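PDB 3CZ5: Two-component response regulator, LuxR family from Aurantimonas sp., which probably binds DNA to regulate transcription in response to phosphorylation, and is represented here by its CheY-like receiver domain. Local coordinates for residues 4-9 / 51-56; 17-22 / 34-39; 26-31 / 118-123. All blocks are in the same frame, centred on the assembly; numbering follows the deposited sequence.

Interaction 1: residues 4-9 / 51-56; sequences STARIM and TPDIVV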
ATOM      1  N   SER A   4     -11.089 -17.543   3.208  1.00 32.80           N
ATOM      2  CA  SER A   4     -10.768 -16.145   3.644  1.00 34.28           C
ATOM      3  C   SER A   4     -10.083 -15.302   2.550  1.00 35.09           C
ATOM      4  O   SER A   4      -8.981 -14.800   2.750  1.00 35.97           O
ATOM      5  CB  SER A   4      -9.882 -16.200   4.901  1.00 34.79           C
ATOM      6  OG  SER A   4      -9.106 -15.032   5.042  1.00 32.69           O
ATOM      7  N   THR A   5     -10.785 -15.091   1.439  1.00 34.88           N
ATOM      8  CA  THR A   5     -10.209 -14.869   0.070  1.00 34.57           C
ATOM      9  C   THR A   5      -9.793 -13.397  -0.309  1.00 32.53           C
ATOM     10  O   THR A   5      -9.924 -12.546   0.565  1.00 32.47           O
ATOM     11  CB  THR A   5     -11.238 -15.454  -0.931  1.00 35.06           C
ATOM     12  OG1 THR A   5     -10.670 -15.498  -2.230  1.00 27.14           O
ATOM     13  CG2 THR A   5     -12.560 -14.630  -0.904  1.00 28.20           C
ATOM     14  N   ALA A   6      -9.266 -13.090  -1.530  1.00 30.50           N
ATOM     15  CA  ALA A   6      -8.853 -11.651  -1.923  1.00 28.12           C
ATOM     16  C   ALA A   6      -8.134 -11.325  -3.264  1.00 29.20           C
ATOM     17  O   ALA A   6      -7.134 -11.942  -3.632  1.00 30.26           O
ATOM     18  CB  ALA A   6      -8.088 -11.004  -0.827  1.00 26.26           C
ATOM     19  N   ARG A   7      -8.595 -10.323  -3.996  1.00 29.42           N
ATOM     20  CA  ARG A   7      -7.892  -9.950  -5.231  1.00 30.49           C
ATOM     21  C   ARG A   7      -7.054  -8.682  -5.003  1.00 30.69           C
ATOM     22  O   ARG A   7      -7.606  -7.734  -4.465  1.00 32.57           O
ATOM     23  CB  ARG A   7      -8.899  -9.736  -6.363  1.00 31.41           C
ATOM     24  CG  ARG A   7      -9.815 -10.953  -6.583  1.00 25.06           C
ATOM     25  CD  ARG A   7     -10.999 -10.739  -7.603  1.00 33.68           C
ATOM     26  NE  ARG A   7     -10.599 -10.355  -8.972  1.00 25.27           N
ATOM     27  CZ  ARG A   7     -10.685  -9.082  -9.447  1.00 36.94           C
ATOM     28  NH1 ARG A   7     -11.177  -8.080  -8.656  1.00 26.29           N
ATOM     29  NH2 ARG A   7     -10.316  -8.774 -10.721  1.00 25.58           N
ATOM     30  N   ILE A   8      -5.762  -8.644  -5.415  1.00 27.48           N
ATOM     31  CA  ILE A   8      -4.850  -7.513  -5.124  1.00 24.84           C
ATOM     32  C   ILE A   8      -4.201  -6.861  -6.386  1.00 23.88           C
ATOM     33  O   ILE A   8      -3.877  -7.550  -7.359  1.00 23.38           O
ATOM     34  CB  ILE A   8      -3.677  -7.967  -4.129  1.00 24.83           C
ATOM     35  CG1 ILE A   8      -4.203  -8.344  -2.715  1.00 11.65           C
ATOM     36  CG2 ILE A   8      -2.586  -6.906  -3.996  1.00  8.51           C
ATOM     37  CD1 ILE A   8      -3.982  -9.804  -2.303  1.00 23.93           C
ATOM     38  N   MET A   9      -3.991  -5.534  -6.357  1.00 22.05           N
ATOM     39  CA  MET A   9      -3.253  -4.831  -7.381  1.00 19.64           C
ATOM     40  C   MET A   9      -1.901  -4.329  -6.821  1.00 22.64           C
ATOM     41  O   MET A   9      -1.867  -3.825  -5.672  1.00 25.29           O
ATOM     42  CB  MET A   9      -4.061  -3.636  -7.786  1.00 16.33           C
ATOM     43  CG  MET A   9      -3.371  -2.706  -8.860  1.00 15.40           C
ATOM     44  SD  MET A   9      -4.616  -1.536  -9.551  1.00 12.25           S
ATOM     45  CE  MET A   9      -3.815  -1.358 -11.079  1.00 16.91           C
ATOM     46  N   THR A  51     -11.247  -3.245 -10.093  1.00 31.76           N
ATOM     47  CA  THR A  51     -11.738  -2.835  -8.767  1.00 30.78           C
ATOM     48  C   THR A  51     -11.365  -3.893  -7.715  1.00 29.43           C
ATOM     49  O   THR A  51     -12.270  -4.558  -7.212  1.00 29.54           O
ATOM     50  CB  THR A  51     -13.263  -2.758  -8.771  1.00 31.07           C
ATOM     51  OG1 THR A  51     -13.802  -4.024  -9.174  1.00 34.85           O
ATOM     52  CG2 THR A  51     -13.768  -1.646  -9.758  1.00 35.48           C
ATOM     53  N   PRO A  52     -10.042  -4.033  -7.384  1.00 26.84           N
ATOM     54  CA  PRO A  52      -9.545  -5.028  -6.458  1.00 26.44           C
ATOM     55  C   PRO A  52      -9.868  -4.741  -4.999  1.00 27.04           C
ATOM     56  O   PRO A  52     -10.296  -3.636  -4.639  1.00 27.64           O
ATOM     57  CB  PRO A  52      -8.034  -4.903  -6.608  1.00 27.05           C
ATOM     58  CG  PRO A  52      -7.827  -3.439  -6.956  1.00  3.83           C
ATOM     59  CD  PRO A  52      -8.974  -3.110  -7.829  1.00 25.90           C
ATOM     60  N   ASP A  53      -9.644  -5.736  -4.159  1.00 26.66           N
ATOM     61  CA  ASP A  53     -10.017  -5.627  -2.804  1.00 26.86           C
ATOM     62  C   ASP A  53      -9.019  -4.782  -2.096  1.00 27.38           C
ATOM     63  O   ASP A  53      -9.294  -4.315  -1.010  1.00 30.54           O
ATOM     64  CB  ASP A  53     -10.011  -6.990  -2.180  1.00 28.41           C
ATOM     65  CG  ASP A  53     -11.036  -7.901  -2.796  1.00 42.88           C
ATOM     66  OD1 ASP A  53     -12.212  -7.494  -2.834  1.00 31.64           O
ATOM     67  OD2 ASP A  53     -10.710  -9.035  -3.228  1.00 30.92           O
ATOM     68  N   ILE A  54      -7.852  -4.589  -2.664  1.00 24.68           N
ATOM     69  CA  ILE A  54      -6.831  -3.819  -1.971  1.00 24.28           C
ATOM     70  C   ILE A  54      -5.762  -3.572  -2.954  1.00 24.01           C
ATOM     71  O   ILE A  54      -5.369  -4.506  -3.713  1.00 24.65           O
ATOM     72  CB  ILE A  54      -6.140  -4.594  -0.826  1.00 25.17           C
ATOM     73  CG1 ILE A  54      -5.086  -3.721  -0.154  1.00 13.10           C
ATOM     74  CG2 ILE A  54      -5.371  -5.886  -1.314  1.00 12.86           C
ATOM     75  CD1 ILE A  54      -4.931  -4.045   1.382  1.00 24.68           C
ATOM     76  N   VAL A  55      -5.266  -2.340  -2.953  1.00 22.87           N
ATOM     77  CA  VAL A  55      -4.110  -2.035  -3.783  1.00 22.59           C
ATOM     78  C   VAL A  55      -2.896  -1.767  -2.924  1.00 22.11           C
ATOM     79  O   VAL A  55      -3.015  -1.140  -1.889  1.00 22.75           O
ATOM     80  CB  VAL A  55      -4.412  -0.892  -4.751  1.00 23.51           C
ATOM     81  CG1 VAL A  55      -5.560  -0.051  -4.261  1.00 17.38           C
ATOM     82  CG2 VAL A  55      -3.174  -0.076  -5.043  1.00 17.88           C
ATOM     83  N   VAL A  56      -1.759  -2.338  -3.310  1.00 21.45           N
ATOM     84  CA  VAL A  56      -0.459  -2.052  -2.705  1.00 21.23           C
ATOM     85  C   VAL A  56       0.467  -1.233  -3.599  1.00 21.75           C
ATOM     86  O   VAL A  56       0.842  -1.680  -4.689  1.00 21.88           O
ATOM     87  CB  VAL A  56       0.343  -3.304  -2.494  1.00 21.36           C
ATOM     88  CG1 VAL A  56       1.822  -2.929  -2.081  1.00 18.25           C
ATOM     89  CG2 VAL A  56      -0.345  -4.201  -1.479  1.00 19.65           C
TER
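Asp-53 grips the backbone of Arg-7 at two points. Its carboxylate oxygen OD2 accepts the N-H of Arg-7, with Asp-53 OD2 to Arg-7 N at 2.6 Å. The bond is practically straight (179°) and uses the lone pair of OD2 that faces away from OD1. The backbone N-H of Asp-53 donates a hydrogen bond in return, with Asp-53 N to Arg-7 O at 2.9 Å. CG of Asp-53 lies anti to its carbonyl carbon and beside its backbone N (chi1 -64°), which places acceptor and donor together against one residue. The charged end of Arg-7 is served elsewhere: its NH1 binds the carbonyl oxygen of Thr-50. The carbonyl of Thr-51 lies at the guanidinium edge, too far for a bond.

Further along, the two chains pair as parallel strands. Both backbone polar atoms of Met-9 are bonded to the partner strand: Met-9 N to Ile-54 O is 3.2 Å, with the donor in the carbonyl plane, and Val-56 N to Met-9 O is 2.8 Å. Ile-8 and Ile-54 lie side by side on one face of the sheet. On the other, CB of Met-9 meets CG of Pro-52 at 3.9 Å and CB of Val-55 at 4.1 Å.

These are two inner strands of the parallel sheet of the receiver fold. Edge strand 31-37 binds the far edge of strand 6-11, and strand 82-86 that of strand 54-57. Helix 40-48 covers the Met-9 face, where Leu-46 touches Met-9 and Tyr-47 touches Pro-52 and Val-55.

Interaction 2: residues 17-22 / 34-39; sequences VREGYR and VAEAAD. With PO4 (phosphate ion), chain F.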
ATOM      1  N   VAL A  17      11.616  -6.590  -8.576  1.00 13.41           N
ATOM      2  CA  VAL A  17      11.151  -6.647  -7.207  1.00 13.10           C
ATOM      3  C   VAL A  17       9.628  -6.776  -7.176  1.00 15.35           C
ATOM      4  O   VAL A  17       9.046  -7.374  -6.247  1.00 15.27           O
ATOM      5  CB  VAL A  17      11.627  -5.435  -6.289  1.00 12.03           C
ATOM      6  CG1 VAL A  17      12.890  -4.862  -6.807  1.00 38.25           C
ATOM      7  CG2 VAL A  17      10.572  -4.342  -6.196  1.00 38.25           C
ATOM      8  N   ARG A  18       8.927  -6.193  -8.146  1.00 17.19           N
ATOM      9  CA  ARG A  18       7.454  -6.242  -8.021  1.00 17.27           C
ATOM     10  C   ARG A  18       7.093  -7.687  -7.997  1.00 16.95           C
ATOM     11  O   ARG A  18       6.304  -8.149  -7.135  1.00 16.17           O
ATOM     12  CB  ARG A  18       6.795  -5.638  -9.202  1.00 18.36           C
ATOM     13  CG  ARG A  18       5.383  -5.310  -8.934  1.00 23.87           C
ATOM     14  CD  ARG A  18       4.884  -4.537 -10.123  1.00 20.37           C
ATOM     15  NE  ARG A  18       5.103  -5.289 -11.347  1.00 24.04           N
ATOM     16  CZ  ARG A  18       5.551  -4.724 -12.451  1.00 22.58           C
ATOM     17  NH1 ARG A  18       5.843  -3.424 -12.384  1.00 23.69           N
ATOM     18  NH2 ARG A  18       5.693  -5.427 -13.580  1.00 22.05           N
ATOM     19  N   GLU A  19       7.721  -8.427  -8.921  1.00 17.55           N
ATOM     20  CA  GLU A  19       7.431  -9.862  -9.014  1.00 19.27           C
ATOM     21  C   GLU A  19       7.799 -10.659  -7.713  1.00 19.58           C
ATOM     22  O   GLU A  19       7.058 -11.577  -7.318  1.00 20.55           O
ATOM     23  CB  GLU A  19       8.086 -10.504 -10.227  1.00 20.38           C
ATOM     24  CG  GLU A  19       7.152 -11.442 -10.913  1.00 43.77           C
ATOM     25  CD  GLU A  19       5.916 -10.695 -11.434  1.00 24.63           C
ATOM     26  OE1 GLU A  19       6.096  -9.479 -11.832  1.00 44.89           O
ATOM     27  OE2 GLU A  19       4.783 -11.312 -11.451  1.00 44.47           O
ATOM     28  N   GLY A  20       8.931 -10.317  -7.078  1.00 17.01           N
ATOM     29  CA  GLY A  20       9.297 -10.920  -5.870  1.00 16.12           C
ATOM     30  C   GLY A  20       8.201 -10.714  -4.846  1.00 17.34           C
ATOM     31  O   GLY A  20       7.854 -11.613  -4.078  1.00 16.94           O
ATOM     32  N   TYR A  21       7.643  -9.524  -4.799  1.00 19.81           N
ATOM     33  CA  TYR A  21       6.596  -9.301  -3.827  1.00 21.31           C
ATOM     34  C   TYR A  21       5.320  -9.973  -4.231  1.00 22.65           C
ATOM     35  O   TYR A  21       4.555 -10.418  -3.362  1.00 23.30           O
ATOM     36  CB  TYR A  21       6.336  -7.839  -3.623  1.00 21.87           C
ATOM     37  CG  TYR A  21       7.414  -7.156  -2.861  1.00 29.73           C
ATOM     38  CD1 TYR A  21       7.827  -7.684  -1.701  1.00 20.73           C
ATOM     39  CD2 TYR A  21       7.987  -5.976  -3.305  1.00 21.36           C
ATOM     40  CE1 TYR A  21       8.779  -7.115  -0.964  1.00 30.94           C
ATOM     41  CE2 TYR A  21       8.969  -5.351  -2.556  1.00 31.27           C
ATOM     42  CZ  TYR A  21       9.361  -5.958  -1.364  1.00 22.17           C
ATOM     43  OH  TYR A  21      10.358  -5.471  -0.534  1.00 32.20           O
ATOM     44  N   ARG A  22       5.041 -10.065  -5.525  1.00 22.98           N
ATOM     45  CA  ARG A  22       3.871 -10.871  -5.859  1.00 23.77           C
ATOM     46  C   ARG A  22       3.978 -12.287  -5.275  1.00 23.23           C
ATOM     47  O   ARG A  22       3.059 -12.836  -4.650  1.00 22.34           O
ATOM     48  CB  ARG A  22       3.710 -10.987  -7.349  1.00 24.72           C
ATOM     49  CG  ARG A  22       2.770 -12.126  -7.723  1.00 17.04           C
ATOM     50  CD  ARG A  22       2.642 -12.092  -9.227  1.00 26.55           C
ATOM     51  NE  ARG A  22       3.691 -12.886  -9.901  1.00 17.94           N
ATOM     52  CZ  ARG A  22       3.909 -14.168  -9.614  1.00 25.49           C
ATOM     53  NH1 ARG A  22       3.161 -14.765  -8.720  1.00 16.18           N
ATOM     54  NH2 ARG A  22       4.838 -14.850 -10.246  1.00 17.28           N
ATOM     55  N   VAL A  34      -3.757  -9.620  -8.944  1.00 21.32           N
ATOM     56  CA  VAL A  34      -4.606  -9.703 -10.093  1.00 20.42           C
ATOM     57  C   VAL A  34      -4.302  -8.675 -11.237  1.00 22.37           C
ATOM     58  O   VAL A  34      -4.645  -8.906 -12.398  1.00 23.39           O
ATOM     59  CB  VAL A  34      -5.975  -9.530  -9.576  1.00 18.91           C
ATOM     60  CG1 VAL A  34      -6.302  -8.061  -9.634  1.00 11.43           C
ATOM     61  CG2 VAL A  34      -6.901 -10.336 -10.308  1.00  8.52           C
ATOM     62  N   ALA A  35      -3.660  -7.551 -10.918  1.00 22.49           N
ATOM     63  CA  ALA A  35      -3.231  -6.564 -11.920  1.00 21.29           C
ATOM     64  C   ALA A  35      -1.896  -6.058 -11.385  1.00 21.43           C
ATOM     65  O   ALA A  35      -1.803  -5.863 -10.166  1.00 21.18           O
ATOM     66  CB  ALA A  35      -4.177  -5.437 -11.962  1.00 20.14           C
ATOM     67  N   GLU A  36      -0.891  -5.880 -12.266  1.00 20.27           N
ATOM     68  CA  GLU A  36       0.337  -5.186 -11.920  1.00 19.80           C
ATOM     69  C   GLU A  36       0.521  -3.829 -12.673  1.00 21.36           C
ATOM     70  O   GLU A  36       0.459  -3.755 -13.923  1.00 22.44           O
ATOM     71  CB  GLU A  36       1.500  -6.092 -12.181  1.00 18.63           C
ATOM     72  CG  GLU A  36       1.610  -7.152 -11.211  1.00 47.29           C
ATOM     73  CD  GLU A  36       2.871  -7.898 -11.444  1.00 21.37           C
ATOM     74  OE1 GLU A  36       3.439  -7.668 -12.541  1.00 47.91           O
ATOM     75  OE2 GLU A  36       3.285  -8.700 -10.570  1.00 47.52           O
ATOM     76  N   ALA A  37       0.746  -2.751 -11.932  1.00 21.51           N
ATOM     77  CA  ALA A  37       0.885  -1.406 -12.561  1.00 21.16           C
ATOM     78  C   ALA A  37       2.257  -0.804 -12.319  1.00 20.40           C
ATOM     79  O   ALA A  37       2.936  -1.139 -11.366  1.00 19.86           O
ATOM     80  CB  ALA A  37      -0.206  -0.450 -12.080  1.00 21.13           C
ATOM     81  N   ALA A  38       2.683   0.095 -13.185  1.00 20.92           N
ATOM     82  CA  ALA A  38       4.053   0.610 -13.063  1.00 19.72           C
ATOM     83  C   ALA A  38       4.108   2.065 -12.759  1.00 19.13           C
ATOM     84  O   ALA A  38       5.211   2.557 -12.652  1.00 20.96           O
ATOM     85  CB  ALA A  38       4.769   0.398 -14.348  1.00 20.04           C
ATOM     86  N   ASP A  39       2.968   2.773 -12.768  1.00 17.71           N
ATOM     87  CA  ASP A  39       2.869   4.171 -12.335  1.00 17.64           C
ATOM     88  C   ASP A  39       1.448   4.496 -11.983  1.00 18.20           C
ATOM     89  O   ASP A  39       0.562   3.660 -12.105  1.00 17.22           O
ATOM     90  CB  ASP A  39       3.222   5.079 -13.475  1.00 17.92           C
ATOM     91  CG  ASP A  39       2.420   4.740 -14.732  1.00 26.22           C
ATOM     92  OD1 ASP A  39       1.161   4.695 -14.692  1.00 18.16           O
ATOM     93  OD2 ASP A  39       3.061   4.549 -15.778  1.00 19.26           O
TER
HETATM   94  P   PO4 F 202      14.325  -3.907 -10.882  1.00  2.00           P
HETATM   95  O1  PO4 F 202      15.280  -2.759 -10.723  1.00 11.20           O
HETATM   96  O2  PO4 F 202      14.433  -4.958  -9.828  1.00 10.01           O
HETATM   97  O3  PO4 F 202      13.117  -3.093 -10.477  1.00 10.27           O
HETATM   98  O4  PO4 F 202      14.364  -4.380 -12.302  1.00  9.60           O
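Glu-36 and Arg-18 carry most of this contact. Glu-36 reaches toward the helix with an extended chain, and its OE1 meets the guanidinium edge of Arg-18. The salt bridge is loose: Arg-18 NE to Glu-36 OE1 is 3.1 Å and Arg-18 NH2 to Glu-36 OE1 is 3.3 Å, both weak, bent hydrogen bonds. The two charged planes are turned 64° apart. CG of Arg-18 is anti to its backbone N (chi1 -163°), and a bend at chi3 turns the NE and NH2 edge to Glu-36 OE1, while NH1 binds the carbonyl oxygen of Asp-12. Helix 15-25 is the crossover helix of the beta-alpha-beta unit that links strand 6-11 to its neighbour 31-37; segments 17-22 and 34-37 run roughly antiparallel, 156° apart. A lysine in place of Arg-18 would probably lose one of its two links, leaving either Glu-36 or the Asp-12 carbonyl without its mate. Glu-19 brings a second carboxylate close to Glu-36. Its charge is probably offset by Arg-22, whose NE makes a salt bridge to Glu-19 OE2; Arg-22 NE is farther from Glu-36 OE2, at 4.3 Å. Val-17 N makes a weak hydrogen bond to a phosphate ion, probably from the crystallisation liquor.

Interaction 3: residues 26-31 / 118-123; sequences ERRPGY and AIEAIL
Glu-120 OE1 receives NE of Arg-28 in a salt bridge, with Arg-28 NE to Glu-120 OE1 at 2.7 Å. The N-H points nearly straight at the oxygen (165°) and meets it almost along its C-O bond. OE1 lies in the guanidinium plane, at its edge, while the carboxylate plane stands nearly square to it (88°).

The other nitrogens of Arg-28 are also taken. NH1 turns back to the carbonyl of the next residue, with Arg-28 NH1 to Pro-29 O at 2.8 Å and the donor in the carbonyl plane. NH2 binds OG of Ser-4. Bends at chi2 and chi3 fold the arginine over Tyr-31, with CG above the centre of the phenol ring. In turn, CE1 of Tyr-31 sits over one face of the guanidinium. The backbone supports this fold: Tyr-31 N to Arg-28 O is 3.2 Å, closing a tight turn through Gly-30, whose backbone angles would jam a side chain against the carbonyl of Pro-29.

Tyr-31 meets the helix with its far end. Its CE2 packs on CG2 of Ile-119, its OH lies against CA and CG of Glu-120, and CD1 of Leu-123 is 4.2 Å from Tyr-31 OH. The ring also touches Ala-6 and Ile-8 of strand 6-11. The contact thus joins the loop leading into edge strand 31-37 to helix 114-122, the last helix of the receiver fold's five, across one face of the sheet.

With three nitrogens bonded and one face covered by an aromatic ring, the guanidinium has little freedom to turn. Its charge is probably well balanced by Glu-120, which should itself tend to stay ionised beside it.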
ATOM      1  N   GLU A  26       1.572 -14.152  -2.516  1.00 21.20           N
ATOM      2  CA  GLU A  26       0.707 -15.259  -2.908  1.00 18.84           C
ATOM      3  C   GLU A  26       0.999 -16.532  -2.175  1.00 18.70           C
ATOM      4  O   GLU A  26       0.360 -17.538  -2.404  1.00 17.81           O
ATOM      5  CB  GLU A  26       0.697 -15.491  -4.390  1.00 17.71           C
ATOM      6  CG  GLU A  26      -0.061 -14.460  -5.126  1.00 30.66           C
ATOM      7  CD  GLU A  26      -0.063 -14.781  -6.587  1.00 21.23           C
ATOM      8  OE1 GLU A  26       0.499 -15.866  -6.873  1.00 30.71           O
ATOM      9  OE2 GLU A  26      -0.645 -14.005  -7.415  1.00 30.98           O
ATOM     10  N   ARG A  27       1.931 -16.493  -1.251  1.00 20.77           N
ATOM     11  CA  ARG A  27       2.172 -17.688  -0.439  1.00 22.78           C
ATOM     12  C   ARG A  27       1.095 -17.741   0.645  1.00 23.25           C
ATOM     13  O   ARG A  27       0.871 -18.795   1.260  1.00 23.94           O
ATOM     14  CB  ARG A  27       3.584 -17.721   0.147  1.00 24.13           C
ATOM     15  CG  ARG A  27       4.676 -17.345  -0.908  1.00 51.86           C
ATOM     16  CD  ARG A  27       6.126 -17.576  -0.416  1.00 28.11           C
ATOM     17  NE  ARG A  27       7.084 -17.920  -1.488  1.00 53.05           N
ATOM     18  CZ  ARG A  27       8.023 -17.092  -1.985  1.00 30.71           C
ATOM     19  NH1 ARG A  27       8.133 -15.843  -1.503  1.00 53.59           N
ATOM     20  NH2 ARG A  27       8.860 -17.504  -2.943  1.00 52.68           N
ATOM     21  N   ARG A  28       0.409 -16.620   0.860  1.00 22.43           N
ATOM     22  CA  ARG A  28      -0.710 -16.621   1.762  1.00 22.89           C
ATOM     23  C   ARG A  28      -1.868 -17.028   0.885  1.00 23.92           C
ATOM     24  O   ARG A  28      -2.262 -16.270   0.023  1.00 23.93           O
ATOM     25  CB  ARG A  28      -0.871 -15.247   2.401  1.00 23.11           C
ATOM     26  CG  ARG A  28      -2.255 -14.691   2.661  1.00  8.36           C
ATOM     27  CD  ARG A  28      -3.294 -15.660   3.263  1.00 24.12           C
ATOM     28  NE  ARG A  28      -4.246 -15.063   4.225  1.00  7.97           N
ATOM     29  CZ  ARG A  28      -5.572 -15.141   4.111  1.00 23.98           C
ATOM     30  NH1 ARG A  28      -6.128 -15.776   3.068  1.00  7.26           N
ATOM     31  NH2 ARG A  28      -6.338 -14.574   5.041  1.00  7.53           N
ATOM     32  N   PRO A  29      -2.384 -18.266   1.083  1.00 25.09           N
ATOM     33  CA  PRO A  29      -3.273 -18.810   0.062  1.00 24.59           C
ATOM     34  C   PRO A  29      -4.572 -18.070   0.206  1.00 23.63           C
ATOM     35  O   PRO A  29      -4.781 -17.446   1.241  1.00 22.97           O
ATOM     36  CB  PRO A  29      -3.357 -20.313   0.424  1.00 24.30           C
ATOM     37  CG  PRO A  29      -3.152 -20.370   1.822  1.00  8.34           C
ATOM     38  CD  PRO A  29      -2.307 -19.166   2.260  1.00 24.64           C
ATOM     39  N   GLY A  30      -5.392 -18.088  -0.839  1.00 24.41           N
ATOM     40  CA  GLY A  30      -6.481 -17.115  -0.977  1.00 26.47           C
ATOM     41  C   GLY A  30      -6.121 -15.753  -1.617  1.00 28.08           C
ATOM     42  O   GLY A  30      -6.934 -15.142  -2.284  1.00 29.94           O
ATOM     43  N   TYR A  31      -4.913 -15.260  -1.430  1.00 26.80           N
ATOM     44  CA  TYR A  31      -4.548 -13.974  -1.982  1.00 26.73           C
ATOM     45  C   TYR A  31      -4.115 -13.969  -3.488  1.00 26.00           C
ATOM     46  O   TYR A  31      -3.089 -14.513  -3.828  1.00 25.99           O
ATOM     47  CB  TYR A  31      -3.422 -13.414  -1.113  1.00 27.49           C
ATOM     48  CG  TYR A  31      -3.917 -12.903   0.246  1.00 37.30           C
ATOM     49  CD1 TYR A  31      -5.164 -13.319   0.777  1.00 28.63           C
ATOM     50  CD2 TYR A  31      -3.137 -12.030   1.016  1.00 27.35           C
ATOM     51  CE1 TYR A  31      -5.622 -12.822   2.054  1.00 36.85           C
ATOM     52  CE2 TYR A  31      -3.584 -11.532   2.228  1.00 36.56           C
ATOM     53  CZ  TYR A  31      -4.810 -11.937   2.770  1.00 28.35           C
ATOM     54  OH  TYR A  31      -5.183 -11.420   4.000  1.00 35.92           O
ATOM     55  N   ALA A 118      -0.011  -6.704   7.214  1.00 19.66           N
ATOM     56  CA  ALA A 118      -0.688  -5.456   6.848  1.00 17.55           C
ATOM     57  C   ALA A 118      -1.861  -5.722   5.896  1.00 15.85           C
ATOM     58  O   ALA A 118      -3.017  -5.477   6.218  1.00 15.38           O
ATOM     59  CB  ALA A 118       0.279  -4.537   6.196  1.00 17.96           C
ATOM     60  N   ILE A 119      -1.584  -6.220   4.710  1.00 15.55           N
ATOM     61  CA  ILE A 119      -2.693  -6.595   3.837  1.00 17.88           C
ATOM     62  C   ILE A 119      -3.870  -7.322   4.610  1.00 19.91           C
ATOM     63  O   ILE A 119      -5.060  -6.993   4.414  1.00 19.38           O
ATOM     64  CB  ILE A 119      -2.182  -7.529   2.767  1.00 17.62           C
ATOM     65  CG1 ILE A 119      -1.300  -6.782   1.808  1.00 16.95           C
ATOM     66  CG2 ILE A 119      -3.308  -8.217   2.007  1.00 15.10           C
ATOM     67  CD1 ILE A 119      -0.564  -7.736   0.865  1.00 18.46           C
ATOM     68  N   GLU A 120      -3.502  -8.312   5.432  1.00 21.89           N
ATOM     69  CA  GLU A 120      -4.429  -9.093   6.222  1.00 25.21           C
ATOM     70  C   GLU A 120      -5.296  -8.204   7.105  1.00 27.90           C
ATOM     71  O   GLU A 120      -6.533  -8.325   7.094  1.00 30.25           O
ATOM     72  CB  GLU A 120      -3.695 -10.071   7.136  1.00 25.61           C
ATOM     73  CG  GLU A 120      -2.749 -10.993   6.404  1.00 25.32           C
ATOM     74  CD  GLU A 120      -2.797 -12.454   6.915  1.00 27.42           C
ATOM     75  OE1 GLU A 120      -3.216 -13.342   6.102  1.00 25.20           O
ATOM     76  OE2 GLU A 120      -2.419 -12.700   8.112  1.00 25.11           O
ATOM     77  N   ALA A 121      -4.655  -7.326   7.867  1.00 27.09           N
ATOM     78  CA  ALA A 121      -5.347  -6.410   8.781  1.00 25.92           C
ATOM     79  C   ALA A 121      -6.162  -5.356   8.134  1.00 25.43           C
ATOM     80  O   ALA A 121      -7.106  -4.875   8.756  1.00 26.05           O
ATOM     81  CB  ALA A 121      -4.374  -5.705   9.628  1.00 25.77           C
ATOM     82  N   ILE A 122      -5.725  -4.885   6.969  1.00 24.92           N
ATOM     83  CA  ILE A 122      -6.464  -3.848   6.269  1.00 25.13           C
ATOM     84  C   ILE A 122      -7.810  -4.455   5.834  1.00 25.37           C
ATOM     85  O   ILE A 122      -8.905  -3.838   5.994  1.00 24.15           O
ATOM     86  CB  ILE A 122      -5.694  -3.313   5.067  1.00 25.79           C
ATOM     87  CG1 ILE A 122      -4.873  -2.116   5.484  1.00  8.86           C
ATOM     88  CG2 ILE A 122      -6.620  -2.759   4.071  1.00  5.31           C
ATOM     89  CD1 ILE A 122      -3.490  -2.068   4.797  1.00 27.69           C
ATOM     90  N   LEU A 123      -7.712  -5.684   5.303  1.00 25.46           N
ATOM     91  CA  LEU A 123      -8.879  -6.448   4.833  1.00 23.86           C
ATOM     92  C   LEU A 123      -9.773  -6.849   6.001  1.00 24.40           C
ATOM     93  O   LEU A 123     -10.924  -7.287   5.845  1.00 23.80           O
ATOM     94  CB  LEU A 123      -8.404  -7.671   4.078  1.00 21.40           C
ATOM     95  CG  LEU A 123      -7.820  -7.356   2.711  1.00  2.00           C
ATOM     96  CD1 LEU A 123      -7.405  -8.562   1.915  1.00 20.30           C
ATOM     97  CD2 LEU A 123      -8.871  -6.630   1.868  1.00 21.00           C
TER

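How the interactions relate
Interaction 1 pairs two inner strands; interactions 2 and 3 both involve residues of the neighbouring edge strand 31-37. The centre of interaction 1 lies about 13 Å from that of interaction 2 and about 9 Å from that of interaction 3. Strand 6-11 joins it to interaction 2: Ile-8 O and Val-34 N, 2.6 Å apart, probably form a hydrogen bond. It packs on interaction 3 through Ala-6 CB on Leu-123 CD1 and Asp-53 O on Leu-123 CD2, each at 3.7 Å. Interactions 2 and 3 adjoin only in sequence. Asp-58, the predicted phosphorylation site, directly follows strand 54-57. Asp-12, whose backbone carbonyl Arg-18 NH1 binds, directly follows strand 6-11, where receiver domains usually carry acidic residues of the phosphorylation pocket.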